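Local coordinates for protein pyruvate kinase (Pyrobaculum aerophilum, PDB 3QTG) that catalyses the final step of glycolysis, transferring the phosphoryl group of phosphoenolpyruvate to ADP to give pyruvate and ATP, with a divalent metal cation as cofactor, at residues I86-T91 with K165-E170; V102-S107 with I115-K120; L386-A391 with S413-L418. All coordinates share one frame; numbering follows the deposited sequence.

Contact 1: residues I86-T91 with K165-E170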
# COMPACT_ATOMS: atom_id res chain seq x y z
N ILE A 86 -16.51 -40.83 -26.57
CA ILE A 86 -16.35 -42.26 -26.76
C ILE A 86 -17.65 -42.92 -26.33
O ILE A 86 -18.13 -42.68 -25.22
CB ILE A 86 -15.13 -42.83 -25.97
CG1 ILE A 86 -13.83 -42.25 -26.53
CG2 ILE A 86 -15.13 -44.36 -26.01
CD1 ILE A 86 -12.54 -42.79 -25.88
N ARG A 87 -18.24 -43.71 -27.23
CA ARG A 87 -19.53 -44.33 -26.96
C ARG A 87 -19.48 -45.84 -27.10
O ARG A 87 -18.68 -46.35 -27.87
CB ARG A 87 -20.59 -43.74 -27.88
CG ARG A 87 -20.87 -42.28 -27.54
CD ARG A 87 -21.65 -41.55 -28.61
NE ARG A 87 -21.84 -40.16 -28.15
CZ ARG A 87 -22.82 -39.76 -27.34
NH1 ARG A 87 -23.74 -40.61 -26.90
NH2 ARG A 87 -22.88 -38.49 -26.97
N VAL A 88 -20.32 -46.53 -26.35
CA VAL A 88 -20.46 -47.97 -26.48
C VAL A 88 -20.82 -48.24 -27.96
O VAL A 88 -21.60 -47.49 -28.56
CB VAL A 88 -21.56 -48.52 -25.54
CG1 VAL A 88 -21.77 -50.01 -25.74
CG2 VAL A 88 -21.25 -48.20 -24.07
N GLY A 89 -20.22 -49.28 -28.53
CA GLY A 89 -20.52 -49.68 -29.90
C GLY A 89 -21.79 -50.50 -29.99
O GLY A 89 -22.59 -50.55 -29.05
N SER A 90 -21.98 -51.17 -31.12
CA SER A 90 -23.21 -51.90 -31.36
C SER A 90 -23.31 -53.18 -30.50
O SER A 90 -22.40 -54.02 -30.45
CB SER A 90 -23.36 -52.20 -32.87
OG SER A 90 -24.28 -53.26 -33.05
N THR A 91 -24.44 -53.31 -29.81
CA THR A 91 -24.70 -54.41 -28.89
C THR A 91 -26.19 -54.36 -28.49
O THR A 91 -26.79 -53.29 -28.44
CB THR A 91 -23.76 -54.35 -27.58
OG1 THR A 91 -23.90 -55.54 -26.79
CG2 THR A 91 -24.05 -53.17 -26.71
N LYS A 165 -24.29 -45.19 -25.84
CA LYS A 165 -24.14 -44.40 -24.59
C LYS A 165 -22.68 -43.99 -24.39
O LYS A 165 -21.77 -44.79 -24.65
CB LYS A 165 -24.61 -45.17 -23.35
CG LYS A 165 -26.07 -45.67 -23.35
CD LYS A 165 -27.09 -44.57 -23.05
CE LYS A 165 -28.40 -45.18 -22.51
NZ LYS A 165 -29.33 -44.20 -21.84
N ALA A 166 -22.47 -42.78 -23.88
CA ALA A 166 -21.15 -42.21 -23.64
C ALA A 166 -20.39 -42.78 -22.41
O ALA A 166 -21.00 -43.22 -21.43
CB ALA A 166 -21.27 -40.69 -23.52
N ILE A 167 -19.06 -42.75 -22.47
CA ILE A 167 -18.22 -43.36 -21.44
C ILE A 167 -17.13 -42.37 -21.10
O ILE A 167 -16.47 -41.82 -21.99
CB ILE A 167 -17.55 -44.69 -21.92
CG1 ILE A 167 -18.55 -45.63 -22.59
CG2 ILE A 167 -16.86 -45.43 -20.78
CD1 ILE A 167 -17.85 -46.73 -23.44
N VAL A 168 -16.98 -42.11 -19.81
CA VAL A 168 -15.99 -41.16 -19.31
C VAL A 168 -15.16 -41.88 -18.24
O VAL A 168 -15.67 -42.74 -17.55
CB VAL A 168 -16.70 -39.88 -18.77
CG1 VAL A 168 -15.74 -38.98 -17.97
CG2 VAL A 168 -17.35 -39.11 -19.95
N VAL A 169 -13.86 -41.56 -18.16
CA VAL A 169 -13.01 -42.11 -17.12
C VAL A 169 -12.78 -40.98 -16.10
O VAL A 169 -12.19 -39.96 -16.44
CB VAL A 169 -11.66 -42.66 -17.69
CG1 VAL A 169 -10.82 -43.32 -16.59
CG2 VAL A 169 -11.90 -43.68 -18.83
N GLU A 170 -13.29 -41.17 -14.88
CA GLU A 170 -13.17 -40.20 -13.79
C GLU A 170 -11.74 -39.68 -13.62
O GLU A 170 -10.84 -40.46 -13.31
CB GLU A 170 -13.65 -40.84 -12.49
CG GLU A 170 -13.76 -39.91 -11.29
CD GLU A 170 -14.29 -40.65 -10.08
OE1 GLU A 170 -13.52 -41.45 -9.51
OE2 GLU A 170 -15.47 -40.46 -9.72
O HOH W 1 -17.03 -39.74 -23.99
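V88 and I167 meet with their side chains crossed at about a right angle, V88 CG2 lying 3.8 Å from I167 CD1. I167 holds CG1 beside its own backbone N (chi1 -48°) and reaches on to CD1 with an extended second torsion, which carries the methyl to the valine. I86 CG2 stands farther off, 4.4 Å from I167 CD1.

R87 lies along A166. Its chain runs extended from CG to NE, and the guanidinium takes the methyl of A166 over one face, off-centre toward the rim, with R87 NH1 4.2 Å from A166 CB. The polar end is held outside the pair, NH1 by G164 O and NE by S85 OG. Replacing R87 with an alanine would probably leave G164 O and S85 OG without these side-chain partners and uncover the A166 methyl.

The backbones are joined by a single beta bridge, R87 with A166, which ties the segment entering the lid (B) domain of pyruvate kinase, after barrel strand 76-80, to the start of strand 167-169, by which the chain heads back to the barrel. V88 N donates to K165 O at 2.8 Å in a nearly straight bond (166°), while I167 N reaches I86 O at 2.9 Å with a bent N-H (138°). Each acceptor also takes a CA-H contact: R87 CA to K165 O and A166 CA to I86 O. R87 and K165 are assigned to ATP binding by similarity, consistent with the bridge lining the nucleotide site between lid and barrel. Water 1 extends the pairing beyond the bridge, accepting from I86 N at 2.8 Å and donating to I167 O at 2.9 Å.

Contact 2: residues V102-S107 with I115-K120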
# COMPACT_ATOMS: atom_id res chain seq x y z
N VAL A 102 -17.11 -56.89 -15.28
CA VAL A 102 -17.53 -56.55 -16.62
C VAL A 102 -16.30 -56.37 -17.51
O VAL A 102 -15.31 -55.76 -17.11
CB VAL A 102 -18.40 -55.23 -16.60
CG1 VAL A 102 -18.91 -54.91 -17.99
CG2 VAL A 102 -19.60 -55.38 -15.64
N LYS A 103 -16.37 -56.90 -18.72
CA LYS A 103 -15.27 -56.80 -19.68
C LYS A 103 -15.54 -55.80 -20.81
O LYS A 103 -16.62 -55.79 -21.40
CB LYS A 103 -14.94 -58.19 -20.26
CG LYS A 103 -13.71 -58.20 -21.17
CD LYS A 103 -12.84 -59.42 -20.91
CE LYS A 103 -11.83 -59.63 -22.02
NZ LYS A 103 -11.43 -61.08 -22.14
N PHE A 104 -14.55 -54.94 -21.06
CA PHE A 104 -14.58 -54.00 -22.19
C PHE A 104 -13.51 -54.41 -23.19
O PHE A 104 -12.39 -54.71 -22.80
CB PHE A 104 -14.29 -52.56 -21.73
CG PHE A 104 -15.27 -52.02 -20.71
CD1 PHE A 104 -15.27 -52.51 -19.40
CD2 PHE A 104 -16.17 -51.01 -21.05
CE1 PHE A 104 -16.16 -52.01 -18.45
CE2 PHE A 104 -17.07 -50.50 -20.15
CZ PHE A 104 -17.07 -50.99 -18.82
N LYS A 105 -13.87 -54.43 -24.47
CA LYS A 105 -12.91 -54.75 -25.52
C LYS A 105 -12.97 -53.70 -26.58
O LYS A 105 -14.04 -53.14 -26.87
CB LYS A 105 -13.17 -56.14 -26.16
CG LYS A 105 -13.00 -57.30 -25.18
CD LYS A 105 -13.32 -58.68 -25.77
CE LYS A 105 -13.80 -59.64 -24.65
NZ LYS A 105 -14.08 -61.12 -25.04
N LEU A 106 -11.81 -53.44 -27.18
CA LEU A 106 -11.72 -52.60 -28.35
C LEU A 106 -12.44 -53.24 -29.55
O LEU A 106 -11.95 -54.20 -30.15
CB LEU A 106 -10.26 -52.30 -28.67
CG LEU A 106 -9.92 -51.36 -29.83
CD1 LEU A 106 -10.47 -50.00 -29.62
CD2 LEU A 106 -8.39 -51.30 -30.01
N SER A 107 -13.59 -52.66 -29.91
CA SER A 107 -14.51 -53.23 -30.89
C SER A 107 -15.67 -52.28 -31.13
O SER A 107 -16.11 -51.59 -30.20
CB SER A 107 -15.09 -54.55 -30.37
OG SER A 107 -16.11 -55.04 -31.24
N ILE A 115 -18.60 -55.47 -23.42
CA ILE A 115 -18.98 -54.11 -23.82
C ILE A 115 -18.01 -53.65 -24.90
O ILE A 115 -16.79 -53.59 -24.66
CB ILE A 115 -18.95 -53.07 -22.65
CG1 ILE A 115 -19.61 -53.58 -21.37
CG2 ILE A 115 -19.53 -51.71 -23.10
CD1 ILE A 115 -20.94 -54.30 -21.56
N PRO A 116 -18.53 -53.31 -26.10
CA PRO A 116 -17.65 -52.85 -27.14
C PRO A 116 -17.35 -51.34 -27.07
O PRO A 116 -18.26 -50.50 -26.98
CB PRO A 116 -18.42 -53.23 -28.41
CG PRO A 116 -19.86 -53.12 -28.02
CD PRO A 116 -19.94 -53.34 -26.54
N VAL A 117 -16.07 -51.00 -27.10
CA VAL A 117 -15.65 -49.59 -27.08
C VAL A 117 -14.77 -49.34 -28.31
O VAL A 117 -13.63 -49.78 -28.34
CB VAL A 117 -14.91 -49.22 -25.79
CG1 VAL A 117 -14.67 -47.73 -25.73
CG2 VAL A 117 -15.71 -49.64 -24.56
N PRO A 118 -15.32 -48.66 -29.35
CA PRO A 118 -14.60 -48.50 -30.61
C PRO A 118 -13.55 -47.38 -30.64
O PRO A 118 -13.41 -46.69 -31.65
CB PRO A 118 -15.72 -48.24 -31.62
CG PRO A 118 -16.72 -47.52 -30.86
CD PRO A 118 -16.68 -48.11 -29.45
N ASN A 119 -12.81 -47.20 -29.56
CA ASN A 119 -11.79 -46.15 -29.57
C ASN A 119 -10.61 -46.53 -28.70
O ASN A 119 -10.77 -46.70 -27.48
CB ASN A 119 -12.38 -44.81 -29.14
CG ASN A 119 -11.61 -43.65 -29.72
OD1 ASN A 119 -10.37 -43.69 -29.78
ND2 ASN A 119 -12.32 -42.62 -30.19
N LYS A 120 -9.43 -46.65 -29.32
CA LYS A 120 -8.23 -47.05 -28.58
C LYS A 120 -7.85 -46.05 -27.48
O LYS A 120 -7.26 -46.44 -26.48
CB LYS A 120 -7.02 -47.28 -29.50
CG LYS A 120 -5.96 -48.27 -28.87
CD LYS A 120 -4.61 -48.11 -29.56
CE LYS A 120 -3.47 -48.89 -28.85
NZ LYS A 120 -3.31 -50.30 -29.36
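F104 sets its ring against I115, the two side chains lying side by side and pointing the same way. I115 CG1 sits over one ring face, offset toward the rim, and F104 CD2 comes within 3.8 Å of I115 CB. V117 approaches differently: its CG2 is in the ring plane at the edge, 3.8 Å from F104 CD2. F104, I115 and V117 all project from one face of the sheet; CG beside the backbone N (chi1 -59°) swings the ring alongside I115. I115 is filled in further by V102, whose CG1 is 3.7 Å from I115 CG1.

The backbones run parallel, at 33° between the short strands. I115 N to K103 O is 2.8 Å and almost perfectly straight, and K105 bonds through both its N, to I115 O, and its O, to V117 N, the pattern of a parallel pair. Past this point the pairing degrades: S107 N reaches V117 O only at 3.3 Å, approaching 69° out of the carbonyl plane. L106 folds over the turn after V117, its CD1 3.5 Å from K120 N, with CD2 beside K120 CG. P116, on the opposite face, brings CB to 3.4 Å from S107 O; S107 OG is hydrogen-bonded to K109 N and Y114 OH.

N119 is the N-cap of helix 120-125, its OD1 accepting from A121 N. Strand 101-106 pairs on its other edge with strand 150-155, while 115-117 is an outermost strand of this mixed sheet within the chain, part of the small beta-rich lid (B) domain of pyruvate kinases.

Contact 3: residues L386-A391 with S413-L418. With SO4 (sulfate ion), chain C.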
# COMPACT_ATOMS: atom_id res chain seq x y z
N LEU A 386 -11.62 -1.40 -27.38
CA LEU A 386 -11.46 -0.58 -26.19
C LEU A 386 -12.54 -0.92 -25.18
O LEU A 386 -12.27 -0.92 -23.96
CB LEU A 386 -11.46 0.92 -26.53
CG LEU A 386 -11.20 1.89 -25.36
CD1 LEU A 386 -9.85 1.63 -24.63
CD2 LEU A 386 -11.30 3.35 -25.83
N ALA A 387 -13.74 -1.22 -25.67
CA ALA A 387 -14.87 -1.53 -24.78
C ALA A 387 -14.54 -2.73 -23.91
O ALA A 387 -14.70 -2.68 -22.69
CB ALA A 387 -16.14 -1.79 -25.58
N ARG A 388 -14.06 -3.80 -24.54
CA ARG A 388 -13.52 -4.96 -23.82
C ARG A 388 -12.33 -4.66 -22.89
O ARG A 388 -12.25 -5.21 -21.79
CB ARG A 388 -13.11 -6.06 -24.81
CG ARG A 388 -14.31 -6.82 -25.40
CD ARG A 388 -13.85 -7.81 -26.48
NE ARG A 388 -14.95 -8.22 -27.35
CZ ARG A 388 -15.64 -9.34 -27.18
NH1 ARG A 388 -15.33 -10.17 -26.18
NH2 ARG A 388 -16.63 -9.66 -28.01
N ARG A 389 -11.41 -3.80 -23.32
CA ARG A 389 -10.29 -3.47 -22.46
C ARG A 389 -10.77 -2.73 -21.19
O ARG A 389 -10.23 -2.93 -20.12
CB ARG A 389 -9.22 -2.69 -23.21
CG ARG A 389 -7.95 -2.45 -22.38
CD ARG A 389 -6.93 -1.58 -23.11
NE ARG A 389 -6.81 -1.93 -24.52
CZ ARG A 389 -6.08 -2.93 -25.00
NH1 ARG A 389 -6.08 -3.17 -26.32
NH2 ARG A 389 -5.37 -3.70 -24.19
N ILE A 390 -11.79 -1.90 -21.32
CA ILE A 390 -12.36 -1.21 -20.17
C ILE A 390 -13.04 -2.21 -19.25
O ILE A 390 -12.81 -2.18 -18.03
CB ILE A 390 -13.34 -0.06 -20.58
CG1 ILE A 390 -12.54 1.19 -20.98
CG2 ILE A 390 -14.30 0.28 -19.42
CD1 ILE A 390 -13.26 2.08 -21.94
N ALA A 391 -13.87 -3.09 -19.83
CA ALA A 391 -14.63 -4.08 -19.06
C ALA A 391 -13.78 -4.98 -18.19
O ALA A 391 -14.19 -5.35 -17.08
CB ALA A 391 -15.52 -4.93 -19.98
N SER A 413 -22.68 -7.87 -25.85
CA SER A 413 -23.86 -8.12 -25.04
C SER A 413 -23.64 -9.03 -23.82
O SER A 413 -24.35 -8.91 -22.81
CB SER A 413 -24.92 -8.75 -25.94
OG SER A 413 -26.18 -8.60 -25.33
N ILE A 414 -22.66 -9.93 -23.91
CA ILE A 414 -22.35 -10.85 -22.82
C ILE A 414 -21.01 -10.56 -22.12
O ILE A 414 -20.47 -11.39 -21.40
CB ILE A 414 -22.51 -12.36 -23.26
CG1 ILE A 414 -21.51 -12.77 -24.35
CG2 ILE A 414 -23.95 -12.62 -23.73
CD1 ILE A 414 -21.24 -14.28 -24.36
N VAL A 415 -20.48 -9.35 -22.35
CA VAL A 415 -19.29 -8.88 -21.65
C VAL A 415 -19.74 -8.03 -20.44
O VAL A 415 -20.70 -7.26 -20.54
CB VAL A 415 -18.35 -8.07 -22.62
CG1 VAL A 415 -17.09 -7.57 -21.86
CG2 VAL A 415 -17.90 -8.93 -23.82
N TRP A 416 -19.09 -8.23 -19.31
CA TRP A 416 -19.31 -7.47 -18.06
C TRP A 416 -19.63 -5.97 -18.25
O TRP A 416 -18.84 -5.24 -18.85
CB TRP A 416 -18.07 -7.59 -17.17
CG TRP A 416 -18.07 -6.66 -15.98
CD1 TRP A 416 -17.58 -5.38 -15.94
CD2 TRP A 416 -18.56 -6.94 -14.66
NE1 TRP A 416 -17.73 -4.86 -14.69
CE2 TRP A 416 -18.34 -5.78 -13.88
CE3 TRP A 416 -19.16 -8.07 -14.06
CZ2 TRP A 416 -18.70 -5.69 -12.52
CZ3 TRP A 416 -19.53 -7.99 -12.69
CH2 TRP A 416 -19.29 -6.79 -11.94
N ALA A 417 -20.78 -5.56 -17.72
CA ALA A 417 -21.22 -4.14 -17.59
C ALA A 417 -21.60 -3.43 -18.87
O ALA A 417 -22.18 -2.33 -18.82
CB ALA A 417 -20.20 -3.28 -16.78
N LEU A 418 -21.27 -4.02 -20.02
CA LEU A 418 -21.42 -3.30 -21.29
C LEU A 418 -22.86 -3.21 -21.74
O LEU A 418 -23.60 -4.21 -21.74
CB LEU A 418 -20.56 -3.91 -22.40
CG LEU A 418 -19.05 -4.04 -22.16
CD1 LEU A 418 -18.38 -4.39 -23.47
CD2 LEU A 418 -18.44 -2.76 -21.56
S SO4 C . -11.98 -0.01 -31.20
O1 SO4 C . -12.66 1.04 -31.93
O2 SO4 C . -12.38 -1.31 -31.77
O3 SO4 C . -12.34 0.02 -29.78
O4 SO4 C . -10.52 0.10 -31.29
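This is a buried helix-to-loop contact in the C-terminal alpha/beta domain, where helix 385-391 lies against the loop leading into strand 418-422. No hydrogen bond crosses it; the contact rests on van der Waals packing, mostly of methyl groups. A391 carries most of it: its CB is 3.6 Å from V415 CG1, 3.5 Å from the carbonyl oxygen W416 O, and 4.0 Å from L418 CD2. One helical turn earlier, A387 CB meets the other leucine branch, L418 CD1, at 4.0 Å. The fork of L418 thus straddles the two alanines.

V415 divides its branches in the same way. With CG1 anti to the backbone N (chi1 -180°) that methyl goes to A391, and CG2 goes to R388, standing 3.7 Å above the guanidinium plane, offset toward the rim and nearest NH1. The arginine arm, extended from CG to NE, crosses the valine at about a right angle. W416 brings ring atom CD1 to 3.6 Å from A391 O, at an oblique approach; its NE1 is hydrogen-bonded to P395 O. The loop is shaped by a type II turn from V415 to L418, in which A417 takes the positive phi (71°).

At the helix's N-terminal end L386 N donates to O3 of a sulfate ion at 2.9 Å; the anion, probably from the crystallisation liquor, is also hydrogen-bonded by the backbone N atoms of M382, S383 and T385 and by S381 OG and Y428 OH, and would interact favourably with the helix dipole. Helix 406-412 covers A387, R388 and L418 through L412, while strand 399-403 backs A387 and L418 through V401.

From the N terminus, the chain leaves barrel strand 76-80 and enters the inserted lid domain, where 86-91 forms the first side of contact 1. Contact 2 closes first, joining 102-107 to 115-120 across a short helix-free connection. It is nested inside the larger loop that contact 1 then closes when 165-170 returns, before barrel strand 199-202. The two touch, with centres about 8 Å apart: G89 N lies 2.8 Å from P116 O in a probable hydrogen bond, and I86 packs on V117. Contact 3 follows in series, on the opposite side of the chain's centre, in the C-terminal alpha/beta domain, joining helix 385-391 to the approach of strand 418-422; its centre is about 41 Å from that of contact 1.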